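Long-range contacts in UL37 (PDB 4K70), which is an inner tegument protein of a herpesvirus that probably helps control viral trafficking, present here as its N-terminal half: residues 11-16 with 50-55; 25-30 with 63-68; 446-451 with 468-473. One frame throughout, in Å; residues are numbered along the deposited sequence.

Contact 1: 11-16 with 50-55; sequences ALEEAD and LRLACR
Leu12 and Leu52 meet with matching torsions. In each, CG stands beside the backbone N and anti to the carbonyl carbon, with chi1 -70° in Leu12 and -73° in Leu52. The setting is an all-helical fold, within the region assigned to the UL37 tegument family. Leu12, on helix 4-12, packs here on the middle of helix 39-60. The two leucines lie side by side, pointing opposite ways. They do not meet end to end: Leu12 CD1 lies alongside the stem of its partner, 3.9 Å from Leu52 CB. The same methyl comes near the backbone of the facing helix, with Leu12 CD1 4.2 Å from Ala53 N. The return approach is made by Leu52 CD2, which lies 4.0 Å from Leu12 O.

Glu13 follows at the exposed margin. Its chain is extended beyond CG and runs across Leu52, nearly square to it. Its aliphatic part makes the nearest touch, with Glu13 CG 4.1 Å from Leu52 CD1. Its carboxylate does not pair with Arg55. Weak, long ion pairs link it instead to Arg10 and Arg48. No hydrogen bond joins the two segments; the Leu12-Leu52 packing carries most of the contact. Behind it, Arg51 forms salt bridges with Asp102 and Glu109, which tie helix 39-60 to helix 101-109. The guanidinium of Arg55 turns an edge toward the carbonyl of Leu12. Leu12 O lies near its plane, 4.2 Å from Arg55 NH1 and too far for a hydrogen bond.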
# COMPACT_ATOMS: atom_id res chain seq x y z
N ALA A 11 13.54 36.14 -3.45
CA ALA A 11 14.97 36.37 -3.27
C ALA A 11 15.68 36.86 -4.53
O ALA A 11 16.50 37.78 -4.47
CB ALA A 11 15.64 35.12 -2.72
N LEU A 12 15.36 36.28 -5.67
CA LEU A 12 15.96 36.67 -6.93
C LEU A 12 15.41 37.97 -7.41
O LEU A 12 15.94 38.58 -8.32
CB LEU A 12 15.79 35.61 -8.00
CG LEU A 12 16.59 34.33 -7.81
CD1 LEU A 12 16.28 33.34 -8.90
CD2 LEU A 12 18.07 34.62 -7.72
N GLU A 13 14.35 38.40 -6.77
CA GLU A 13 13.64 39.60 -7.14
C GLU A 13 13.99 40.71 -6.18
O GLU A 13 13.21 41.61 -5.92
CB GLU A 13 12.17 39.36 -7.18
CG GLU A 13 11.60 39.41 -8.56
CD GLU A 13 10.13 39.04 -8.59
OE1 GLU A 13 9.56 38.75 -7.54
OE2 GLU A 13 9.54 39.04 -9.65
N GLU A 14 15.17 40.59 -5.60
CA GLU A 14 15.74 41.58 -4.72
C GLU A 14 16.98 42.17 -5.39
O GLU A 14 17.81 42.77 -4.75
CB GLU A 14 15.97 40.99 -3.33
CG GLU A 14 14.69 40.42 -2.71
CD GLU A 14 14.72 40.26 -1.18
OE1 GLU A 14 13.96 40.95 -0.47
OE2 GLU A 14 15.49 39.42 -0.68
N ALA A 15 17.07 41.99 -6.70
CA ALA A 15 18.15 42.54 -7.52
C ALA A 15 19.57 42.08 -7.13
O ALA A 15 19.79 40.90 -6.93
CB ALA A 15 18.04 44.05 -7.55
N ASP A 16 20.51 43.00 -6.97
CA ASP A 16 21.84 42.62 -6.52
C ASP A 16 22.73 41.83 -7.49
O ASP A 16 23.50 41.01 -7.07
CB ASP A 16 21.71 41.84 -5.22
CG ASP A 16 22.09 42.67 -4.00
OD1 ASP A 16 21.51 42.49 -2.91
OD2 ASP A 16 22.97 43.52 -4.15
N LEU A 50 11.77 30.59 -13.91
CA LEU A 50 12.72 30.20 -14.94
C LEU A 50 13.44 31.42 -15.52
O LEU A 50 14.66 31.39 -15.72
CB LEU A 50 12.01 29.44 -16.07
CG LEU A 50 12.99 29.04 -17.15
CD1 LEU A 50 13.89 27.89 -16.65
CD2 LEU A 50 12.27 28.69 -18.44
N ARG A 51 12.68 32.47 -15.78
CA ARG A 51 13.24 33.71 -16.32
C ARG A 51 14.27 34.33 -15.38
O ARG A 51 15.31 34.80 -15.82
CB ARG A 51 12.12 34.72 -16.61
CG ARG A 51 11.47 34.51 -17.95
CD ARG A 51 12.34 35.10 -19.04
NE ARG A 51 11.90 34.70 -20.37
CZ ARG A 51 12.58 34.98 -21.47
NH1 ARG A 51 13.71 35.67 -21.38
NH2 ARG A 51 12.13 34.59 -22.66
N LEU A 52 13.97 34.32 -14.09
CA LEU A 52 14.88 34.86 -13.08
C LEU A 52 16.15 34.02 -12.93
O LEU A 52 17.24 34.55 -12.65
CB LEU A 52 14.16 34.96 -11.73
CG LEU A 52 13.12 36.07 -11.60
CD1 LEU A 52 12.25 35.81 -10.40
CD2 LEU A 52 13.83 37.41 -11.48
N ALA A 53 16.02 32.71 -13.08
CA ALA A 53 17.20 31.86 -13.01
C ALA A 53 18.05 32.07 -14.26
O ALA A 53 19.27 32.21 -14.17
CB ALA A 53 16.80 30.40 -12.85
N CYS A 54 17.41 32.09 -15.43
CA CYS A 54 18.12 32.32 -16.68
C CYS A 54 18.82 33.67 -16.67
O CYS A 54 19.94 33.79 -17.13
CB CYS A 54 17.16 32.22 -17.87
SG CYS A 54 16.76 30.51 -18.27
N ARG A 55 18.15 34.68 -16.12
CA ARG A 55 18.75 36.00 -16.02
C ARG A 55 19.90 36.00 -15.01
O ARG A 55 20.88 36.72 -15.19
CB ARG A 55 17.73 37.06 -15.64
CG ARG A 55 18.29 38.07 -14.67
CD ARG A 55 17.94 39.51 -15.02
NE ARG A 55 16.65 39.93 -14.47
CZ ARG A 55 16.31 39.85 -13.19
NH1 ARG A 55 17.16 39.35 -12.29
NH2 ARG A 55 15.12 40.27 -12.80

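Contact 2: 25-30 with 63-68; sequences SRILEF and CEAAVL
Glu64 O accepts the backbone hydrogen bond from Leu68 N at 2.9 Å, and Ile27 packs its CG2 methyl against this same oxygen. The contact joins helices 20-32 and 63-78 in an all-helical bundle built from both ends of this chain. Their segments run in the same general direction, 42° apart, and their axes come within 9.6 Å. No hydrogen bond crosses between them.

Ile27 is the central side chain and uses all its branches. CG1 stands beside its backbone N (chi1 -65°), which leaves CG2 beside the carbonyl carbon. CG2 also reaches Leu68 CB. CD1 runs on to the first turn of the partner helix, where Ile27 CD1 is 3.7 Å from Ala65 CA. Ala65 brings only a methyl group, so the isoleucine can come close to the main chain. Ile27 CG1 packs on Leu68 CD2 at 3.7 Å. The other methyl of Leu68 turns to the aromatic ring, with Leu68 CD1 3.5 Å from Phe30 CD2.

Leu28 covers the other flank. Its CD2 lies 3.7 Å from Glu64 CG, so it touches the aliphatic part of the glutamate. The Glu64 chain bends at chi2 (64°), and its carboxylate accepts a hydrogen bond from Ala465 N through OE2. This bond reaches the start of helix 464-481, whose Ala464 and Ala468 also pack on Leu28. Helix 4-12 covers Phe30 and Leu68 through Leu8, helix 39-60 meets Ala65 through Ala56 and Tyr57, and helix 438-458 packs on Cys63 and Val67.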
# COMPACT_ATOMS: atom_id res chain seq x y z
N SER A 25 24.15 32.76 -2.77
CA SER A 25 23.56 32.38 -1.48
C SER A 25 22.08 32.04 -1.60
O SER A 25 21.62 31.02 -1.07
CB SER A 25 23.76 33.50 -0.45
OG SER A 25 25.05 33.43 0.13
N ARG A 26 21.34 32.89 -2.29
CA ARG A 26 19.92 32.67 -2.53
C ARG A 26 19.65 31.36 -3.26
O ARG A 26 18.78 30.59 -2.87
CB ARG A 26 19.36 33.83 -3.35
CG ARG A 26 19.61 35.16 -2.73
CD ARG A 26 18.96 35.23 -1.35
NE ARG A 26 19.10 36.55 -0.76
CZ ARG A 26 19.81 36.81 0.33
NH1 ARG A 26 20.43 35.81 0.96
NH2 ARG A 26 19.88 38.04 0.80
N ILE A 27 20.38 31.13 -4.35
CA ILE A 27 20.21 29.91 -5.13
C ILE A 27 20.59 28.70 -4.29
O ILE A 27 19.88 27.69 -4.29
CB ILE A 27 21.04 29.94 -6.44
CG1 ILE A 27 20.54 31.05 -7.37
CG2 ILE A 27 20.98 28.59 -7.15
CD1 ILE A 27 21.39 31.28 -8.60
N LEU A 28 21.68 28.82 -3.55
CA LEU A 28 22.14 27.75 -2.67
C LEU A 28 21.08 27.44 -1.61
O LEU A 28 20.95 26.29 -1.18
CB LEU A 28 23.47 28.12 -2.00
CG LEU A 28 24.70 28.19 -2.91
CD1 LEU A 28 25.89 28.75 -2.14
CD2 LEU A 28 25.03 26.83 -3.52
N GLU A 29 20.33 28.45 -1.20
CA GLU A 29 19.26 28.25 -0.22
C GLU A 29 18.11 27.45 -0.81
O GLU A 29 17.54 26.57 -0.15
CB GLU A 29 18.76 29.59 0.32
CG GLU A 29 19.74 30.27 1.26
CD GLU A 29 19.56 31.77 1.30
OE1 GLU A 29 18.43 32.25 1.02
OE2 GLU A 29 20.54 32.48 1.62
N PHE A 30 17.78 27.74 -2.07
CA PHE A 30 16.75 26.98 -2.76
C PHE A 30 17.19 25.53 -2.88
O PHE A 30 16.40 24.61 -2.66
CB PHE A 30 16.47 27.58 -4.13
CG PHE A 30 15.52 26.78 -4.96
CD1 PHE A 30 14.16 26.78 -4.68
CD2 PHE A 30 15.98 26.03 -6.03
CE1 PHE A 30 13.28 26.04 -5.45
CE2 PHE A 30 15.10 25.28 -6.80
CZ PHE A 30 13.75 25.29 -6.51
N CYS A 63 27.99 29.01 -11.76
CA CYS A 63 27.71 27.60 -11.89
C CYS A 63 26.39 27.25 -11.20
O CYS A 63 25.60 26.45 -11.71
CB CYS A 63 28.87 26.81 -11.28
SG CYS A 63 28.65 25.04 -11.24
N GLU A 64 26.16 27.86 -10.04
CA GLU A 64 24.90 27.73 -9.31
C GLU A 64 23.71 28.14 -10.18
O GLU A 64 22.71 27.43 -10.26
CB GLU A 64 24.92 28.57 -8.03
CG GLU A 64 25.87 28.04 -6.95
CD GLU A 64 27.33 28.07 -7.37
OE1 GLU A 64 27.68 28.90 -8.24
OE2 GLU A 64 28.13 27.28 -6.83
N ALA A 65 23.83 29.30 -10.83
CA ALA A 65 22.78 29.80 -11.71
C ALA A 65 22.54 28.88 -12.90
O ALA A 65 21.40 28.71 -13.34
CB ALA A 65 23.12 31.21 -12.21
N ALA A 66 23.61 28.30 -13.43
CA ALA A 66 23.51 27.42 -14.58
C ALA A 66 22.71 26.18 -14.18
O ALA A 66 21.76 25.79 -14.87
CB ALA A 66 24.89 27.02 -15.06
N VAL A 67 23.12 25.58 -13.07
CA VAL A 67 22.47 24.39 -12.52
C VAL A 67 21.00 24.63 -12.20
O VAL A 67 20.12 23.84 -12.58
CB VAL A 67 23.20 23.90 -11.25
CG1 VAL A 67 22.37 22.84 -10.52
CG2 VAL A 67 24.58 23.37 -11.60
N LEU A 68 20.74 25.73 -11.51
CA LEU A 68 19.37 26.10 -11.18
C LEU A 68 18.51 26.16 -12.44
O LEU A 68 17.51 25.44 -12.55
CB LEU A 68 19.33 27.44 -10.44
CG LEU A 68 17.95 28.03 -10.13
CD1 LEU A 68 17.20 27.17 -9.11
CD2 LEU A 68 18.08 29.46 -9.63

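Contact 3: 446-451 with 468-473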
# COMPACT_ATOMS: atom_id res chain seq x y z
N ALA A 446 22.52 11.25 -11.24
CA ALA A 446 22.03 12.05 -12.36
C ALA A 446 22.18 13.55 -12.11
O ALA A 446 22.64 14.28 -13.00
CB ALA A 446 20.58 11.70 -12.67
N LEU A 447 21.80 14.01 -10.92
CA LEU A 447 21.92 15.42 -10.57
C LEU A 447 23.37 15.88 -10.57
O LEU A 447 23.68 16.96 -11.09
CB LEU A 447 21.28 15.71 -9.21
CG LEU A 447 21.19 17.17 -8.76
CD1 LEU A 447 20.66 18.07 -9.86
CD2 LEU A 447 20.31 17.30 -7.53
N LEU A 448 24.26 15.07 -10.02
CA LEU A 448 25.67 15.43 -9.95
C LEU A 448 26.36 15.45 -11.32
O LEU A 448 27.34 16.17 -11.51
CB LEU A 448 26.42 14.49 -9.00
CG LEU A 448 26.13 14.70 -7.52
CD1 LEU A 448 26.96 13.74 -6.68
CD2 LEU A 448 26.40 16.16 -7.14
N ARG A 449 25.85 14.66 -12.27
CA ARG A 449 26.34 14.73 -13.64
C ARG A 449 26.04 16.10 -14.24
O ARG A 449 26.84 16.66 -14.99
CB ARG A 449 25.73 13.63 -14.51
CG ARG A 449 26.23 12.20 -14.20
CD ARG A 449 25.87 11.24 -15.33
NE ARG A 449 24.42 11.01 -15.44
CZ ARG A 449 23.77 10.06 -14.78
NH1 ARG A 449 24.43 9.25 -13.96
NH2 ARG A 449 22.47 9.91 -14.93
N GLU A 450 24.88 16.65 -13.91
CA GLU A 450 24.52 17.97 -14.41
C GLU A 450 25.33 19.04 -13.69
O GLU A 450 25.73 20.04 -14.30
CB GLU A 450 23.02 18.23 -14.27
CG GLU A 450 22.16 17.26 -15.05
CD GLU A 450 22.54 17.20 -16.52
OE1 GLU A 450 23.43 17.97 -16.96
OE2 GLU A 450 21.94 16.38 -17.25
N VAL A 451 25.58 18.83 -12.40
CA VAL A 451 26.44 19.73 -11.65
C VAL A 451 27.86 19.71 -12.22
O VAL A 451 28.46 20.77 -12.43
CB VAL A 451 26.47 19.37 -10.16
CG1 VAL A 451 27.50 20.22 -9.44
CG2 VAL A 451 25.09 19.56 -9.55
N ALA A 468 25.98 22.16 -1.69
CA ALA A 468 24.61 22.41 -1.25
C ALA A 468 23.69 21.24 -1.62
O ALA A 468 22.99 20.70 -0.78
CB ALA A 468 24.08 23.70 -1.84
N LEU A 469 23.72 20.85 -2.90
CA LEU A 469 22.88 19.77 -3.39
C LEU A 469 23.18 18.43 -2.72
O LEU A 469 22.26 17.68 -2.37
CB LEU A 469 22.97 19.67 -4.92
CG LEU A 469 22.31 20.86 -5.63
CD1 LEU A 469 22.66 20.93 -7.12
CD2 LEU A 469 20.79 20.80 -5.42
N ASN A 470 24.47 18.13 -2.52
CA ASN A 470 24.90 16.94 -1.77
C ASN A 470 24.35 16.93 -0.35
O ASN A 470 23.93 15.90 0.17
CB ASN A 470 26.42 16.84 -1.70
CG ASN A 470 27.01 16.09 -2.88
OD1 ASN A 470 26.35 15.22 -3.45
ND2 ASN A 470 28.24 16.42 -3.25
N THR A 471 24.38 18.10 0.29
CA THR A 471 23.87 18.24 1.65
C THR A 471 22.36 18.00 1.68
O THR A 471 21.84 17.34 2.59
CB THR A 471 24.18 19.64 2.20
OG1 THR A 471 25.60 19.81 2.29
CG2 THR A 471 23.54 19.84 3.57
N TRP A 472 21.66 18.52 0.68
CA TRP A 472 20.23 18.34 0.58
C TRP A 472 19.85 16.88 0.35
O TRP A 472 18.99 16.33 1.04
CB TRP A 472 19.68 19.19 -0.55
CG TRP A 472 18.22 19.08 -0.70
CD1 TRP A 472 17.27 19.44 0.21
CD2 TRP A 472 17.51 18.57 -1.84
NE1 TRP A 472 16.01 19.18 -0.29
CE2 TRP A 472 16.13 18.65 -1.55
CE3 TRP A 472 17.91 18.07 -3.08
CZ2 TRP A 472 15.16 18.24 -2.45
CZ3 TRP A 472 16.94 17.67 -3.97
CH2 TRP A 472 15.57 17.75 -3.65
N LEU A 473 20.50 16.25 -0.61
CA LEU A 473 20.18 14.88 -0.99
C LEU A 473 20.52 13.89 0.11
O LEU A 473 19.86 12.86 0.25
CB LEU A 473 20.94 14.50 -2.26
CG LEU A 473 20.59 15.23 -3.55
CD1 LEU A 473 21.59 14.87 -4.63
CD2 LEU A 473 19.18 14.87 -3.97
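The carboxamide of Asn470 turns its oxygen to the branched end of Leu448. Asn470 OD1 is 3.6 Å from Leu448 CD1 and 3.8 Å from Leu448 CD2, so it sits against both methyls. The two side chains stand nearly square to each other. The oxygen also takes a weak hydrogen bond from Arg444 NE. Within helix 438-458, Ala446 CA lies over one face of the Arg449 guanidinium, displaced toward its rim.

The two segments belong to an antiparallel helical hairpin. Their axes run 172° apart in direction and 11.0 Å apart at closest approach. This is a fairly wide spacing, bridged by large aliphatic side chains. Leu447 has its CG anti to the backbone N (chi1 -174°), which carries CD2 to two leucines of the other helix. Leu447 CD2 is 4.0 Å from Leu473 CD1, and Leu469 CD2 is its next neighbour. Leu469 sends its other methyl to the valine one turn along: Leu469 CD1 is 3.7 Å from Val451 CG2. No hydrogen bond crosses between the segments.

Neighbouring helices flank the hairpin. Helix 20-32 packs on Leu469 through Phe31 and on Thr471 through Met32. Helix 63-78 brings Val67 to Leu469, and its Trp78 meets the Trp472 ring edge-to-face.

From the N terminus, contact 1 closes a loop of 33 residues that runs from the end of segment 11-16 through helix 20-32 to helix 39-60. Contact 2 starts inside that loop and ends beyond it, on helix 63-78, so the two cross along the chain. They also touch: Ala11 packs on Arg26, and Ala53 on Leu68. The first four helices thus form one interlocked group. Contact 3 comes much later, in series, and closes the short turn between helices 438-458 and 464-481. It does not touch contact 1 but packs directly on contact 2, where Val67 also reaches Val451. Contact 2 therefore joins the N-terminal helices to the final hairpin.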